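Local coordinates for heme-binding protein A (PDB 3TPA), which is an extracellular solute-binding protein of family 5, linked by family to glutathione-binding proteins and by name to heme, with its own ligand not established, at residues 68-73 with 152-157; 128-133 with 144-149; 353-358 with 405-410. The protein carries 1 engineered substitution. One frame throughout, in Å; residues are numbered along the deposited sequence.

Contact 1 of 3, residues 68-73 with 152-157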
loop_
_atom_site.group_PDB
_atom_site.type_symbol
_atom_site.label_atom_id
_atom_site.label_comp_id
_atom_site.label_asym_id
_atom_site.label_seq_id
_atom_site.Cartn_x
_atom_site.Cartn_y
_atom_site.Cartn_z
ATOM N N LEU A 68 17.892 -16.553 -5.265
ATOM C CA LEU A 68 18.471 -15.502 -6.123
ATOM C C LEU A 68 17.877 -15.409 -7.536
ATOM O O LEU A 68 17.905 -14.350 -8.163
ATOM C CB LEU A 68 19.992 -15.680 -6.225
ATOM C CG LEU A 68 20.760 -15.481 -4.911
ATOM C CD1 LEU A 68 22.255 -15.667 -5.133
ATOM C CD2 LEU A 68 20.481 -14.115 -4.330
ATOM N N VAL A 69 17.343 -16.514 -8.039
ATOM C CA VAL A 69 16.914 -16.569 -9.434
ATOM C C VAL A 69 15.442 -16.934 -9.557
ATOM O O VAL A 69 15.001 -17.975 -9.061
ATOM C CB VAL A 69 17.770 -17.579 -10.240
ATOM C CG1 VAL A 69 17.323 -17.631 -11.703
ATOM C CG2 VAL A 69 19.249 -17.209 -10.131
ATOM N N TYR A 70 14.689 -16.054 -10.209
ATOM C CA TYR A 70 13.269 -16.257 -10.461
ATOM C C TYR A 70 13.065 -16.541 -11.942
ATOM O O TYR A 70 13.452 -15.738 -12.793
ATOM C CB TYR A 70 12.488 -15.008 -10.072
ATOM C CG TYR A 70 12.383 -14.806 -8.576
ATOM C CD1 TYR A 70 11.156 -14.887 -7.931
ATOM C CD2 TYR A 70 13.520 -14.569 -7.808
ATOM C CE1 TYR A 70 11.063 -14.714 -6.551
ATOM C CE2 TYR A 70 13.439 -14.413 -6.439
ATOM C CZ TYR A 70 12.210 -14.482 -5.813
ATOM O OH TYR A 70 12.125 -14.306 -4.448
ATOM N N THR A 71 12.463 -17.682 -12.255
ATOM C CA THR A 71 12.234 -18.037 -13.657
ATOM C C THR A 71 10.750 -18.093 -13.930
ATOM O O THR A 71 10.044 -18.884 -13.320
ATOM C CB THR A 71 12.836 -19.404 -14.019
ATOM O OG1 THR A 71 14.204 -19.445 -13.614
ATOM C CG2 THR A 71 12.744 -19.645 -15.529
ATOM N N PHE A 72 10.282 -17.242 -14.836
ATOM C CA PHE A 72 8.859 -17.151 -15.151
ATOM C C PHE A 72 8.625 -17.765 -16.502
ATOM O O PHE A 72 9.278 -17.391 -17.470
ATOM C CB PHE A 72 8.398 -15.690 -15.172
ATOM C CG PHE A 72 8.526 -15.017 -13.850
ATOM C CD1 PHE A 72 7.500 -15.097 -12.914
ATOM C CD2 PHE A 72 9.687 -14.343 -13.521
ATOM C CE1 PHE A 72 7.636 -14.503 -11.676
ATOM C CE2 PHE A 72 9.833 -13.749 -12.284
ATOM C CZ PHE A 72 8.813 -13.829 -11.362
ATOM N N TYR A 73 7.704 -18.722 -16.554
ATOM C CA TYR A 73 7.302 -19.356 -17.810
ATOM C C TYR A 73 5.977 -18.753 -18.276
ATOM O O TYR A 73 4.951 -18.918 -17.633
ATOM C CB TYR A 73 7.177 -20.874 -17.633
ATOM C CG TYR A 73 8.454 -21.506 -17.129
ATOM C CD1 TYR A 73 9.485 -21.823 -17.998
ATOM C CD2 TYR A 73 8.633 -21.762 -15.780
ATOM C CE1 TYR A 73 10.667 -22.396 -17.539
ATOM C CE2 TYR A 73 9.810 -22.332 -15.305
ATOM C CZ TYR A 73 10.819 -22.641 -16.188
ATOM O OH TYR A 73 11.977 -23.201 -15.707
ATOM N N PRO A 152 9.970 -11.244 -0.313
ATOM C CA PRO A 152 8.854 -10.362 -0.706
ATOM C C PRO A 152 8.843 -10.005 -2.191
ATOM O O PRO A 152 7.836 -9.530 -2.707
ATOM C CB PRO A 152 9.112 -9.103 0.122
ATOM C CG PRO A 152 9.828 -9.598 1.328
ATOM C CD PRO A 152 10.754 -10.667 0.791
ATOM N N PHE A 153 9.959 -10.225 -2.873
ATOM C CA PHE A 153 10.042 -9.909 -4.291
ATOM C C PHE A 153 8.903 -10.499 -5.125
ATOM O O PHE A 153 8.399 -9.843 -6.030
ATOM C CB PHE A 153 11.392 -10.346 -4.875
ATOM C CG PHE A 153 11.545 -9.985 -6.327
ATOM C CD1 PHE A 153 11.655 -8.655 -6.709
ATOM C CD2 PHE A 153 11.530 -10.966 -7.314
ATOM C CE1 PHE A 153 11.766 -8.309 -8.052
ATOM C CE2 PHE A 153 11.643 -10.626 -8.657
ATOM C CZ PHE A 153 11.762 -9.296 -9.026
ATOM N N ILE A 154 8.508 -11.736 -4.844
ATOM C CA ILE A 154 7.384 -12.340 -5.580
ATOM C C ILE A 154 6.100 -11.485 -5.489
ATOM O O ILE A 154 5.360 -11.325 -6.472
ATOM C CB ILE A 154 7.116 -13.825 -5.168
ATOM C CG1 ILE A 154 6.259 -14.525 -6.235
ATOM C CG2 ILE A 154 6.454 -13.942 -3.775
ATOM C CD1 ILE A 154 6.811 -14.405 -7.641
ATOM N N THR A 155 5.839 -10.900 -4.326
ATOM C CA THR A 155 4.683 -10.001 -4.215
ATOM C C THR A 155 4.928 -8.656 -4.898
ATOM O O THR A 155 4.012 -8.062 -5.455
ATOM C CB THR A 155 4.187 -9.815 -2.766
ATOM O OG1 THR A 155 5.262 -9.402 -1.941
ATOM C CG2 THR A 155 3.644 -11.126 -2.214
ATOM N N THR A 156 6.168 -8.177 -4.889
ATOM C CA THR A 156 6.474 -6.961 -5.635
ATOM C C THR A 156 6.124 -7.108 -7.124
ATOM O O THR A 156 5.625 -6.172 -7.750
ATOM C CB THR A 156 7.945 -6.538 -5.445
ATOM O OG1 THR A 156 8.167 -6.285 -4.052
ATOM C CG2 THR A 156 8.266 -5.268 -6.258
ATOM N N VAL A 157 6.365 -8.292 -7.676
ATOM C CA VAL A 157 6.113 -8.583 -9.092
ATOM C C VAL A 157 4.628 -8.462 -9.469
ATOM O O VAL A 157 4.289 -8.250 -10.644
ATOM C CB VAL A 157 6.626 -9.993 -9.460
ATOM C CG1 VAL A 157 6.179 -10.406 -10.852
ATOM C CG2 VAL A 157 8.138 -10.029 -9.357
#
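This is a buried, wholly apolar contact between strand 69-74 and the short helix 153-156. Tyr70 and Phe72 point from one face of the strand toward Phe153, Ile154 and Val157. No hydrogen bond crosses between the two segments.

Tyr70 and Phe153 form a T-shaped (edge-to-face) pair. The ring planes stand at 79° and the centroids are 5.1 Å apart. Phe153 supplies the edge: its CD2 sits over the centre of the Tyr70 ring, 3.9 Å from Tyr70 CE1. Phe153 CG lies anti to its backbone N (chi1 -178°), which carries the ring off the helix toward the strand. Ile154 meets the same tyrosine at its edge, with Ile154 CB 4.3 Å from Tyr70 CE1.

Phe72 is the next residue on the same face of the strand. The end of Ile154 comes to the edge of its ring, with Ile154 CD1 4.1 Å from Phe72 CE1. Val157 CG1 approaches obliquely, 4.3 Å from Phe72 CZ. The other branch of Val157, CG2, lies over a face of Phe153 near the rim of the ring.

The helical turn is tied within itself. Thr155 OG1 donates to Pro152 O over 2.7 Å, in the carbonyl plane and on a lone pair. Thr156 N donates to the same oxygen.

Ile154 also touches Val53 and Trp61 of strand 53-63, and Tyr70 touches Ile63 of that strand. The contact is characteristic of a helix laid on an antiparallel sheet, where alternate strand residues and one side of the helix share an apolar core.

Contact 2 of 3, residues 128-133 with 144-149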
loop_
_atom_site.group_PDB
_atom_site.type_symbol
_atom_site.label_atom_id
_atom_site.label_comp_id
_atom_site.label_asym_id
_atom_site.label_seq_id
_atom_site.Cartn_x
_atom_site.Cartn_y
_atom_site.Cartn_z
ATOM N N PRO A 128 16.232 -0.858 -7.524
ATOM C CA PRO A 128 17.552 -0.545 -8.082
ATOM C C PRO A 128 18.660 -1.323 -7.377
ATOM O O PRO A 128 19.696 -1.602 -7.965
ATOM C CB PRO A 128 17.706 0.948 -7.799
ATOM C CG PRO A 128 16.305 1.479 -7.761
ATOM C CD PRO A 128 15.482 0.357 -7.148
ATOM N N SER A 129 18.439 -1.654 -6.116
ATOM C CA SER A 129 19.455 -2.331 -5.329
ATOM C C SER A 129 19.177 -3.827 -5.180
ATOM O O SER A 129 20.091 -4.613 -4.969
ATOM C CB SER A 129 19.578 -1.671 -3.951
ATOM O OG SER A 129 18.346 -1.685 -3.262
ATOM N N ILE A 130 17.909 -4.213 -5.289
ATOM C CA ILE A 130 17.518 -5.615 -5.166
ATOM C C ILE A 130 17.676 -6.382 -6.486
ATOM O O ILE A 130 18.061 -7.549 -6.501
ATOM C CB ILE A 130 16.062 -5.720 -4.679
ATOM C CG1 ILE A 130 15.975 -5.267 -3.219
ATOM C CG2 ILE A 130 15.537 -7.137 -4.842
ATOM C CD1 ILE A 130 14.575 -5.218 -2.662
ATOM N N LEU A 131 17.383 -5.707 -7.596
ATOM C CA LEU A 131 17.324 -6.344 -8.905
ATOM C C LEU A 131 18.681 -6.403 -9.599
ATOM O O LEU A 131 19.299 -5.369 -9.860
ATOM C CB LEU A 131 16.366 -5.560 -9.803
ATOM C CG LEU A 131 15.202 -6.271 -10.486
ATOM C CD1 LEU A 131 14.602 -5.352 -11.544
ATOM C CD2 LEU A 131 15.646 -7.584 -11.107
ATOM N N LYS A 132 19.152 -7.595 -9.935
ATOM C CA LYS A 132 20.407 -7.652 -10.662
ATOM C C LYS A 132 20.163 -7.636 -12.164
ATOM O O LYS A 132 20.841 -6.924 -12.902
ATOM C CB LYS A 132 21.245 -8.873 -10.279
ATOM C CG LYS A 132 22.499 -9.039 -11.145
ATOM C CD LYS A 132 23.342 -10.238 -10.703
ATOM C CE LYS A 132 24.498 -9.815 -9.807
ATOM N NZ LYS A 132 25.209 -10.986 -9.221
ATOM N N SER A 133 19.193 -8.419 -12.621
ATOM C CA SER A 133 18.984 -8.525 -14.057
ATOM C C SER A 133 17.670 -9.188 -14.431
ATOM O O SER A 133 17.131 -10.005 -13.690
ATOM C CB SER A 133 20.157 -9.276 -14.707
ATOM O OG SER A 133 20.168 -10.630 -14.298
ATOM N N ILE A 144 14.862 -13.707 -13.902
ATOM C CA ILE A 144 15.180 -12.531 -13.101
ATOM C C ILE A 144 16.116 -12.944 -11.983
ATOM O O ILE A 144 15.837 -13.885 -11.260
ATOM C CB ILE A 144 13.912 -11.839 -12.518
ATOM C CG1 ILE A 144 12.998 -11.320 -13.639
ATOM C CG2 ILE A 144 14.303 -10.665 -11.613
ATOM C CD1 ILE A 144 11.721 -10.641 -13.134
ATOM N N THR A 145 17.228 -12.239 -11.851
ATOM C CA THR A 145 18.218 -12.545 -10.824
ATOM C C THR A 145 18.341 -11.396 -9.836
ATOM O O THR A 145 18.394 -10.235 -10.246
ATOM C CB THR A 145 19.589 -12.792 -11.471
ATOM O OG1 THR A 145 19.469 -13.849 -12.432
ATOM C CG2 THR A 145 20.652 -13.168 -10.414
ATOM N N LEU A 146 18.385 -11.717 -8.544
ATOM C CA LEU A 146 18.518 -10.695 -7.491
ATOM C C LEU A 146 19.946 -10.555 -6.974
ATOM O O LEU A 146 20.722 -11.498 -7.010
ATOM C CB LEU A 146 17.610 -11.019 -6.299
ATOM C CG LEU A 146 16.137 -11.307 -6.615
ATOM C CD1 LEU A 146 15.344 -11.394 -5.334
ATOM C CD2 LEU A 146 15.561 -10.243 -7.553
ATOM N N ASN A 147 20.270 -9.373 -6.461
ATOM C CA ASN A 147 21.555 -9.155 -5.816
ATOM C C ASN A 147 21.659 -9.901 -4.490
ATOM O O ASN A 147 22.735 -10.316 -4.107
ATOM C CB ASN A 147 21.795 -7.664 -5.604
ATOM C CG ASN A 147 22.112 -6.945 -6.892
ATOM O OD1 ASN A 147 22.755 -7.494 -7.780
ATOM N ND2 ASN A 147 21.673 -5.712 -6.996
ATOM N N LYS A 148 20.540 -10.051 -3.785
ATOM C CA LYS A 148 20.506 -10.895 -2.597
ATOM C C LYS A 148 19.113 -11.468 -2.446
ATOM O O LYS A 148 18.192 -10.977 -3.070
ATOM C CB LYS A 148 20.962 -10.142 -1.337
ATOM C CG LYS A 148 20.139 -8.927 -0.945
ATOM C CD LYS A 148 20.835 -8.127 0.171
ATOM C CE LYS A 148 20.850 -8.880 1.496
ATOM N NZ LYS A 148 21.586 -8.147 2.570
ATOM N N PRO A 149 18.962 -12.535 -1.648
ATOM C CA PRO A 149 17.637 -13.154 -1.567
ATOM C C PRO A 149 16.649 -12.195 -0.949
ATOM O O PRO A 149 17.008 -11.439 -0.041
ATOM C CB PRO A 149 17.862 -14.345 -0.633
ATOM C CG PRO A 149 19.333 -14.629 -0.722
ATOM C CD PRO A 149 19.978 -13.294 -0.896
HETATM O O HOH W 1 21.530 -3.897 -9.199
HETATM O O HOH W 2 23.152 -12.684 -7.536
HETATM O O HOH W 3 18.634 -12.733 -14.790
#
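Asn147, just past strand 141-146, grips the end of helix 127-130 twice. Its ND2 donates to Ser129 O over 2.8 Å, nearly straight at 175°. Ser129 O lies in the amide plane of Asn147, while ND2 stands well above the carbonyl plane of Ser129. Asn147 N donates to Ile130 O. A water takes a second bond from ND2 and donates to Pro128 O and Leu131 O.

Between the strands, Thr145 O accepts from both Lys132 N (2.8 Å) and Ser133 N (3.1 Å). Thr145 N returns a bond to Ser133 O at 2.9 Å. Ser133 OG and Thr145 OG1 share another water.

Lys132 runs alongside Thr145, its CD 4.0 Å from Thr145 CG2. The chain bends at chi3 (-98°), and NZ reaches a water that also donates to Leu146 O. Asn147 OD1 lies 3.2 Å from Lys132 CB.

Apolar contacts lie away from the lysine. Leu131 CD2 presses on Ile144 CG2 at 3.4 Å, tighter than normal packing. Ile130 CG2 lies 4.1 Å from Leu146 CD2.

Two successive residues, Lys132 and Ser133, facing Thr145 make a classic beta bulge in the hairpin of strands 131-136 and 141-146.

Contact 3 of 3, residues 353-358 with 405-410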
loop_
_atom_site.group_PDB
_atom_site.type_symbol
_atom_site.label_atom_id
_atom_site.label_comp_id
_atom_site.label_asym_id
_atom_site.label_seq_id
_atom_site.Cartn_x
_atom_site.Cartn_y
_atom_site.Cartn_z
ATOM N N THR A 353 8.806 17.040 28.001
ATOM C CA THR A 353 9.124 16.520 26.674
ATOM C C THR A 353 8.259 17.232 25.630
ATOM O O THR A 353 7.646 18.251 25.931
ATOM C CB THR A 353 8.953 14.980 26.610
ATOM O OG1 THR A 353 9.424 14.494 25.350
ATOM C CG2 THR A 353 7.485 14.575 26.804
ATOM N N GLU A 354 8.223 16.711 24.409
ATOM C CA GLU A 354 7.457 17.325 23.335
ATOM C C GLU A 354 6.741 16.266 22.522
ATOM O O GLU A 354 7.230 15.152 22.367
ATOM C CB GLU A 354 8.371 18.094 22.378
ATOM C CG GLU A 354 9.153 19.248 22.965
ATOM C CD GLU A 354 10.027 19.928 21.914
ATOM O OE1 GLU A 354 10.697 19.211 21.135
ATOM O OE2 GLU A 354 10.028 21.179 21.851
ATOM N N ILE A 355 5.580 16.622 21.991
ATOM C CA ILE A 355 4.900 15.770 21.028
ATOM C C ILE A 355 4.810 16.523 19.704
ATOM O O ILE A 355 4.102 17.521 19.592
ATOM C CB ILE A 355 3.494 15.382 21.486
ATOM C CG1 ILE A 355 3.543 14.523 22.754
ATOM C CG2 ILE A 355 2.757 14.637 20.370
ATOM C CD1 ILE A 355 2.200 14.471 23.482
ATOM N N TRP A 356 5.551 16.050 18.711
ATOM C CA TRP A 356 5.507 16.636 17.386
ATOM C C TRP A 356 4.226 16.231 16.656
ATOM O O TRP A 356 4.001 15.051 16.384
ATOM C CB TRP A 356 6.737 16.214 16.586
ATOM C CG TRP A 356 7.990 16.871 17.094
ATOM C CD1 TRP A 356 8.269 17.207 18.391
ATOM C CD2 TRP A 356 9.107 17.316 16.317
ATOM N NE1 TRP A 356 9.498 17.812 18.470
ATOM C CE2 TRP A 356 10.036 17.888 17.212
ATOM C CE3 TRP A 356 9.423 17.270 14.953
ATOM C CZ2 TRP A 356 11.259 18.422 16.786
ATOM C CZ3 TRP A 356 10.640 17.788 14.537
ATOM C CH2 TRP A 356 11.537 18.362 15.448
ATOM N N VAL A 357 3.386 17.218 16.351
ATOM C CA VAL A 357 2.133 16.981 15.621
ATOM C C VAL A 357 2.365 16.949 14.107
ATOM O O VAL A 357 3.029 17.824 13.562
ATOM C CB VAL A 357 1.077 18.057 15.958
ATOM C CG1 VAL A 357 -0.212 17.826 15.175
ATOM C CG2 VAL A 357 0.797 18.084 17.451
ATOM N N GLN A 358 1.823 15.934 13.432
ATOM C CA GLN A 358 1.933 15.839 11.976
ATOM C C GLN A 358 1.016 16.872 11.304
ATOM O O GLN A 358 -0.180 16.904 11.564
ATOM C CB GLN A 358 1.609 14.423 11.488
ATOM C CG GLN A 358 1.599 14.294 9.982
ATOM C CD GLN A 358 1.637 12.870 9.488
ATOM O OE1 GLN A 358 2.335 12.025 10.034
ATOM N NE2 GLN A 358 0.902 12.600 8.425
ATOM N N PHE A 405 13.312 15.144 17.245
ATOM C CA PHE A 405 12.048 15.036 17.969
ATOM C C PHE A 405 12.224 14.217 19.235
ATOM O O PHE A 405 13.258 13.542 19.421
ATOM C CB PHE A 405 10.972 14.383 17.097
ATOM C CG PHE A 405 11.087 12.887 17.019
ATOM C CD1 PHE A 405 10.105 12.074 17.565
ATOM C CD2 PHE A 405 12.192 12.299 16.432
ATOM C CE1 PHE A 405 10.208 10.686 17.507
ATOM C CE2 PHE A 405 12.313 10.920 16.375
ATOM C CZ PHE A 405 11.310 10.110 16.912
ATOM N N ALA A 406 11.211 14.299 20.102
ATOM C CA ALA A 406 11.106 13.477 21.303
ATOM C C ALA A 406 10.028 12.415 21.076
ATOM O O ALA A 406 10.329 11.227 20.890
ATOM C CB ALA A 406 10.749 14.348 22.515
ATOM N N ALA A 407 8.768 12.856 21.107
ATOM C CA ALA A 407 7.628 12.018 20.733
ATOM C C ALA A 407 6.927 12.636 19.527
ATOM O O ALA A 407 7.063 13.831 19.279
ATOM C CB ALA A 407 6.643 11.890 21.900
ATOM N N GLY A 408 6.166 11.837 18.789
ATOM C CA GLY A 408 5.409 12.367 17.669
ATOM C C GLY A 408 4.343 11.433 17.135
ATOM O O GLY A 408 4.314 10.231 17.442
ATOM N N THR A 409 3.481 12.005 16.298
ATOM C CA THR A 409 2.368 11.297 15.686
ATOM C C THR A 409 2.749 10.961 14.260
ATOM O O THR A 409 2.857 11.849 13.411
ATOM C CB THR A 409 1.094 12.163 15.640
ATOM O OG1 THR A 409 1.382 13.390 14.968
ATOM C CG2 THR A 409 0.576 12.466 17.044
ATOM N N TYR A 410 2.935 9.675 13.996
ATOM C CA TYR A 410 3.426 9.228 12.707
ATOM C C TYR A 410 2.547 8.104 12.174
ATOM O O TYR A 410 1.712 7.536 12.900
ATOM C CB TYR A 410 4.886 8.747 12.848
ATOM C CG TYR A 410 5.808 9.806 13.434
ATOM C CD1 TYR A 410 6.200 10.912 12.677
ATOM C CD2 TYR A 410 6.264 9.715 14.746
ATOM C CE1 TYR A 410 7.040 11.888 13.204
ATOM C CE2 TYR A 410 7.117 10.679 15.281
ATOM C CZ TYR A 410 7.498 11.763 14.507
ATOM O OH TYR A 410 8.339 12.724 15.029
#
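Phe405 CB sits over one face of the Trp356 indole as a CH-pi contact, 3.6 Å from the centroid of the five-membered ring and 16° off its normal. The phenyl ring itself leads away from the indole. At the indole edge, NE1 donates to Glu354 OE1 over 3.2 Å. The carboxylate oxygen lies in the indole plane, but NE1 meets it from above the carboxylate plane. This bond helps fix the rotation of the ring.

Parallel strand bonds hold these groups in place. Trp356 N donates to Ala407 O at 2.7 Å, almost straight at 174°. Ala407 N donates to Glu354 O, and Thr409 N to Trp356 O. Ile355 CG1 packs on Ala407 CB at 4.2 Å.

Farther along, the side-chain torsion of Thr409 (chi1 55°) sets OG1 beside Gln358 N. OG1 accepts from that N over 3.0 Å and gives a weak bond to Trp356 O.

Tyr410 OH comes within 4.1 Å of Trp356 CB and is hydrogen-bonded to Thr400 OG1 of helix 393-401. Ile355 packs on Ile375 of helix 368-381. In the mixed sheet, strand 351-356 lies between strands 384-389 and 407-413, and strand 261-276 flanks 407-413 on its other side.

Overall arrangement
Contacts 1 and 2 share one antiparallel sheet. Strands 69-74 and 141-146 are neighbours in it, and backbone bonds probably join Tyr70 to Ile144 and Leu68 to Leu146. Along the chain, contact 2 is nested inside the loop closed by contact 1. Contact 1 is buried and relies on aromatic and aliphatic packing. Contact 2 lies at the surface, at an outer strand of the sheet, and relies on backbone bonds, an asparagine and waters. Contact 3 is buried in a separate mixed sheet, its centre about 39 Å from that of contact 1. It combines parallel strand bonds with an indole contact, so there burial goes with both polar and apolar links.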